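Long-range contact in greglin (PDB 4GI3), which inhibits serine proteases, among them neutrophil and pancreatic elastases, chymotrypsin, cathepsin G and subtilisin, but not pancreatic trypsin: residues C21-V34 / L43-E56. Numbering follows the deposited sequence.
Sequences CPSICPLIYAPVCV and LFVNECEVRKCGCE. Unlike the reference sequence in segment 21-34: Cys21 (reference Leu), Cys25 (reference Ser).
Val32 lays its CG2 methyl obliquely against Val50 on the helix, CG2 to CG2 at 3.6 Å. Val34 continues this seam, its CG1 sliding past Val50 CG1 while its CG2 crosses to Phe44 CE1 at 3.7 Å; Phe63 of strand 61-63 touches both Val32 and Val34. Paired backbone hydrogen bonds between Val32 and Phe44 set the hairpin register, and Ala30 N to Val45 O extends the join beyond the strands.

Above this base, Asn46 shows how one amide can brace the loop around Leu27. With CG held between the backbone N and the carbonyl carbon (chi1 58°), its ND2 donates to Ile28 O at 2.9 Å, a nearly straight bond (167°) lying in both the carbonyl and amide planes, and more weakly to Pro26 O. The other end of the amide looks into the helix: OD1 accepts from Glu49 N at 3.0 Å, capping the first turn. A water bonded to ND2 also donates to Pro26 O and Glu49 OE1, tying loop, amide and helix together.

Further along, the Cys25-Cys48 disulfide ties the loop's start to the helix, and Cys21-Cys55 repeats the link near the helix's C-terminal end. Between them Lys52 passes alongside Pro22 O, CG at 3.3 Å, then bends so that NZ meets Glu49 OE2 on its syn side at 2.9 Å and reaches Ser23 O weakly. A methionine in its place would probably leave the Glu49 carboxylate without its charged mate and freer to swing from the water.

Cys25 and Pro26 pair antiparallel with a strand of another protein's chain, as a canonical inhibitor's binding loop does. The disulfide-linked helix on a small antiparallel sheet, its capping asparagine bracing the loop on both sides of Leu27, is consistent with a Kazal-type inhibitor.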
loop_
_atom_site.group_PDB
_atom_site.type_symbol
_atom_site.label_atom_id
_atom_site.label_comp_id
_atom_site.label_asym_id
_atom_site.label_seq_id
_atom_site.Cartn_x
_atom_site.Cartn_y
_atom_site.Cartn_z
ATOM N N CYS B 21 -13.738 -16.718 7.908
ATOM C CA CYS B 21 -13.169 -15.557 8.596
ATOM C C CYS B 21 -12.152 -14.800 7.732
ATOM O O CYS B 21 -11.289 -15.438 7.129
ATOM C CB CYS B 21 -12.583 -15.945 9.949
ATOM S SG CYS B 21 -13.831 -16.400 11.180
ATOM N N PRO B 22 -12.246 -13.445 7.680
ATOM C CA PRO B 22 -11.327 -12.650 6.837
ATOM C C PRO B 22 -9.859 -12.708 7.245
ATOM O O PRO B 22 -9.500 -12.330 8.362
ATOM C CB PRO B 22 -11.883 -11.229 6.954
ATOM C CG PRO B 22 -13.292 -11.392 7.448
ATOM C CD PRO B 22 -13.229 -12.572 8.349
ATOM N N SER B 23 -9.016 -13.156 6.310
ATOM C CA SER B 23 -7.582 -13.366 6.493
ATOM C C SER B 23 -6.698 -12.176 6.149
ATOM O O SER B 23 -5.529 -12.157 6.547
ATOM C CB SER B 23 -7.128 -14.577 5.682
ATOM O OG SER B 23 -8.171 -15.149 4.903
ATOM N N ILE B 24 -7.230 -11.196 5.405
ATOM C CA ILE B 24 -6.442 -10.046 4.948
ATOM C C ILE B 24 -7.012 -8.767 5.506
ATOM O O ILE B 24 -8.234 -8.597 5.514
ATOM C CB ILE B 24 -6.375 -10.009 3.378
ATOM C CG1 ILE B 24 -5.854 -11.331 2.738
ATOM C CG2 ILE B 24 -5.670 -8.740 2.825
ATOM C CD1 ILE B 24 -4.381 -11.684 2.957
ATOM N N CYS B 25 -6.126 -7.859 5.940
ATOM C CA CYS B 25 -6.481 -6.536 6.459
ATOM C C CYS B 25 -5.735 -5.411 5.727
ATOM O O CYS B 25 -4.647 -5.672 5.222
ATOM C CB CYS B 25 -6.244 -6.474 7.964
ATOM S SG CYS B 25 -7.488 -7.378 8.924
ATOM N N PRO B 26 -6.258 -4.151 5.692
ATOM C CA PRO B 26 -5.485 -3.063 5.086
ATOM C C PRO B 26 -4.294 -2.735 5.979
ATOM O O PRO B 26 -4.364 -2.965 7.188
ATOM C CB PRO B 26 -6.478 -1.889 5.046
ATOM C CG PRO B 26 -7.804 -2.462 5.420
ATOM C CD PRO B 26 -7.500 -3.629 6.292
ATOM N N LEU B 27 -3.217 -2.185 5.410
ATOM C CA LEU B 27 -2.035 -1.885 6.208
ATOM C C LEU B 27 -1.984 -0.448 6.719
ATOM O O LEU B 27 -0.980 0.253 6.615
ATOM C CB LEU B 27 -0.725 -2.433 5.581
ATOM C CG LEU B 27 -0.516 -3.934 5.824
ATOM C CD1 LEU B 27 0.470 -4.539 4.817
ATOM C CD2 LEU B 27 -0.030 -4.186 7.276
ATOM N N ILE B 28 -3.123 -0.008 7.274
ATOM C CA ILE B 28 -3.247 1.301 7.900
ATOM C C ILE B 28 -2.768 1.112 9.337
ATOM O O ILE B 28 -3.060 0.086 9.961
ATOM C CB ILE B 28 -4.714 1.814 7.825
ATOM C CG1 ILE B 28 -4.850 3.165 8.551
ATOM C CG2 ILE B 28 -5.747 0.745 8.337
ATOM C CD1 ILE B 28 -5.860 4.116 7.970
ATOM N N TYR B 29 -2.003 2.068 9.843
ATOM C CA TYR B 29 -1.548 1.985 11.225
ATOM C C TYR B 29 -2.459 2.907 12.021
ATOM O O TYR B 29 -2.369 4.127 11.911
ATOM C CB TYR B 29 -0.063 2.390 11.340
ATOM C CG TYR B 29 0.454 2.409 12.761
ATOM C CD1 TYR B 29 0.691 1.225 13.452
ATOM C CD2 TYR B 29 0.753 3.612 13.402
ATOM C CE1 TYR B 29 1.180 1.234 14.760
ATOM C CE2 TYR B 29 1.260 3.633 14.701
ATOM C CZ TYR B 29 1.476 2.440 15.374
ATOM O OH TYR B 29 1.969 2.443 16.660
ATOM N N ALA B 30 -3.367 2.313 12.791
ATOM C CA ALA B 30 -4.322 3.057 13.644
ATOM C C ALA B 30 -4.467 2.200 14.909
ATOM O O ALA B 30 -5.422 1.428 15.030
ATOM C CB ALA B 30 -5.647 3.226 12.913
ATOM N N PRO B 31 -3.418 2.168 15.775
ATOM C CA PRO B 31 -3.437 1.212 16.891
ATOM C C PRO B 31 -4.561 1.386 17.888
ATOM O O PRO B 31 -5.023 2.506 18.132
ATOM C CB PRO B 31 -2.040 1.315 17.497
ATOM C CG PRO B 31 -1.555 2.624 17.102
ATOM C CD PRO B 31 -2.180 2.970 15.786
ATOM N N VAL B 32 -5.008 0.247 18.411
ATOM C CA VAL B 32 -6.116 0.129 19.356
ATOM C C VAL B 32 -5.745 -0.834 20.483
ATOM O O VAL B 32 -5.171 -1.906 20.252
ATOM C CB VAL B 32 -7.409 -0.306 18.624
ATOM C CG1 VAL B 32 -7.881 0.779 17.657
ATOM C CG2 VAL B 32 -7.224 -1.628 17.886
ATOM N N CYS B 33 -6.119 -0.461 21.698
ATOM C CA CYS B 33 -5.831 -1.252 22.885
ATOM C C CYS B 33 -7.033 -2.103 23.279
ATOM O O CYS B 33 -8.156 -1.588 23.325
ATOM C CB CYS B 33 -5.398 -0.325 24.013
ATOM S SG CYS B 33 -4.882 -1.185 25.516
ATOM N N VAL B 34 -6.811 -3.413 23.510
ATOM C CA VAL B 34 -7.855 -4.361 23.912
ATOM C C VAL B 34 -7.449 -5.102 25.185
ATOM O O VAL B 34 -6.252 -5.254 25.469
ATOM C CB VAL B 34 -8.324 -5.368 22.815
ATOM C CG1 VAL B 34 -8.853 -4.660 21.568
ATOM C CG2 VAL B 34 -7.240 -6.386 22.459
ATOM N N LEU B 43 -1.912 -4.231 22.269
ATOM C CA LEU B 43 -2.056 -3.128 21.312
ATOM C C LEU B 43 -1.970 -3.736 19.903
ATOM O O LEU B 43 -0.947 -4.316 19.539
ATOM C CB LEU B 43 -0.982 -2.042 21.528
ATOM C CG LEU B 43 -1.171 -0.716 20.772
ATOM C CD1 LEU B 43 -2.263 0.140 21.397
ATOM C CD2 LEU B 43 0.117 0.088 20.744
ATOM N N PHE B 44 -3.074 -3.704 19.157
ATOM C CA PHE B 44 -3.114 -4.250 17.802
ATOM C C PHE B 44 -2.879 -3.111 16.809
ATOM O O PHE B 44 -3.185 -1.967 17.119
ATOM C CB PHE B 44 -4.461 -4.940 17.536
ATOM C CG PHE B 44 -4.598 -6.349 18.059
ATOM C CD1 PHE B 44 -4.911 -6.588 19.394
ATOM C CD2 PHE B 44 -4.434 -7.441 17.214
ATOM C CE1 PHE B 44 -5.050 -7.894 19.875
ATOM C CE2 PHE B 44 -4.590 -8.745 17.692
ATOM C CZ PHE B 44 -4.908 -8.962 19.020
ATOM N N VAL B 45 -2.307 -3.409 15.624
ATOM C CA VAL B 45 -2.018 -2.369 14.628
ATOM C C VAL B 45 -3.256 -1.576 14.147
ATOM O O VAL B 45 -3.123 -0.412 13.795
ATOM C CB VAL B 45 -1.134 -2.877 13.468
ATOM C CG1 VAL B 45 0.262 -3.236 13.982
ATOM C CG2 VAL B 45 -1.769 -4.074 12.792
ATOM N N ASN B 46 -4.436 -2.209 14.174
ATOM C CA ASN B 46 -5.730 -1.618 13.820
ATOM C C ASN B 46 -6.882 -2.522 14.242
ATOM O O ASN B 46 -6.658 -3.696 14.573
ATOM C CB ASN B 46 -5.816 -1.281 12.307
ATOM C CG ASN B 46 -5.611 -2.442 11.386
ATOM O OD1 ASN B 46 -6.219 -3.508 11.528
ATOM N ND2 ASN B 46 -4.769 -2.239 10.379
ATOM N N GLU B 47 -8.137 -1.993 14.161
ATOM C CA GLU B 47 -9.348 -2.739 14.494
ATOM C C GLU B 47 -9.514 -3.969 13.630
ATOM O O GLU B 47 -9.961 -4.977 14.147
ATOM C CB GLU B 47 -10.591 -1.870 14.344
ATOM C CG GLU B 47 -10.927 -0.970 15.511
ATOM C CD GLU B 47 -12.266 -0.279 15.312
ATOM O OE1 GLU B 47 -13.261 -0.981 15.013
ATOM O OE2 GLU B 47 -12.312 0.969 15.409
ATOM N N CYS B 48 -9.160 -3.915 12.312
ATOM C CA CYS B 48 -9.283 -5.092 11.448
ATOM C C CYS B 48 -8.534 -6.298 12.012
ATOM O O CYS B 48 -9.068 -7.401 11.992
ATOM C CB CYS B 48 -8.853 -4.797 10.011
ATOM S SG CYS B 48 -9.158 -6.168 8.860
ATOM N N GLU B 49 -7.303 -6.088 12.495
ATOM C CA GLU B 49 -6.474 -7.165 13.060
ATOM C C GLU B 49 -7.079 -7.765 14.339
ATOM O O GLU B 49 -7.033 -8.986 14.509
ATOM C CB GLU B 49 -5.028 -6.720 13.278
ATOM C CG GLU B 49 -4.231 -6.525 11.981
ATOM C CD GLU B 49 -4.012 -7.700 11.036
ATOM O OE1 GLU B 49 -3.774 -7.440 9.835
ATOM O OE2 GLU B 49 -4.058 -8.870 11.483
ATOM N N VAL B 50 -7.699 -6.918 15.189
ATOM C CA VAL B 50 -8.369 -7.383 16.419
ATOM C C VAL B 50 -9.510 -8.326 16.029
ATOM O O VAL B 50 -9.625 -9.417 16.592
ATOM C CB VAL B 50 -8.929 -6.250 17.316
ATOM C CG1 VAL B 50 -9.377 -6.821 18.657
ATOM C CG2 VAL B 50 -7.934 -5.132 17.535
ATOM N N ARG B 51 -10.363 -7.889 15.065
ATOM C CA ARG B 51 -11.510 -8.646 14.568
ATOM C C ARG B 51 -11.109 -9.985 13.953
ATOM O O ARG B 51 -11.816 -10.975 14.129
ATOM C CB ARG B 51 -12.317 -7.820 13.564
ATOM C CG ARG B 51 -13.104 -6.669 14.187
ATOM C CD ARG B 51 -14.097 -6.051 13.200
ATOM N NE ARG B 51 -13.458 -5.180 12.207
ATOM C CZ ARG B 51 -13.202 -5.523 10.944
ATOM N NH1 ARG B 51 -13.526 -6.733 10.499
ATOM N NH2 ARG B 51 -12.624 -4.661 10.119
ATOM N N LYS B 52 -9.964 -10.009 13.244
ATOM C CA LYS B 52 -9.418 -11.197 12.585
ATOM C C LYS B 52 -9.081 -12.249 13.658
ATOM O O LYS B 52 -9.495 -13.401 13.527
ATOM C CB LYS B 52 -8.165 -10.809 11.784
ATOM C CG LYS B 52 -7.546 -11.967 10.984
ATOM C CD LYS B 52 -6.112 -11.689 10.515
ATOM C CE LYS B 52 -6.023 -10.686 9.395
ATOM N NZ LYS B 52 -4.611 -10.350 9.052
ATOM N N CYS B 53 -8.361 -11.822 14.719
ATOM C CA CYS B 53 -7.952 -12.631 15.866
ATOM C C CYS B 53 -9.187 -13.241 16.547
ATOM O O CYS B 53 -9.220 -14.446 16.766
ATOM C CB CYS B 53 -7.113 -11.797 16.832
ATOM S SG CYS B 53 -6.342 -12.741 18.177
ATOM N N GLY B 54 -10.222 -12.426 16.770
ATOM C CA GLY B 54 -11.484 -12.868 17.359
ATOM C C GLY B 54 -12.223 -13.925 16.554
ATOM O O GLY B 54 -12.725 -14.897 17.121
ATOM N N CYS B 55 -12.283 -13.749 15.225
ATOM C CA CYS B 55 -12.961 -14.647 14.285
ATOM C C CYS B 55 -12.248 -15.996 14.084
ATOM O O CYS B 55 -12.884 -17.048 14.193
ATOM C CB CYS B 55 -13.176 -13.939 12.950
ATOM S SG CYS B 55 -14.511 -14.634 11.943
ATOM N N GLU B 56 -10.956 -15.951 13.717
ATOM C CA GLU B 56 -10.118 -17.109 13.393
ATOM C C GLU B 56 -9.782 -17.984 14.579
ATOM O O GLU B 56 -9.806 -19.215 14.459
ATOM C CB GLU B 56 -8.799 -16.667 12.716
ATOM C CG GLU B 56 -8.964 -16.078 11.323
ATOM C CD GLU B 56 -7.688 -15.763 10.560
ATOM O OE1 GLU B 56 -6.614 -15.614 11.193
ATOM O OE2 GLU B 56 -7.773 -15.642 9.316
HETATM O O HOH W 1 -3.082 -4.660 9.196
HETATM O O HOH W 2 -7.900 0.989 14.011
#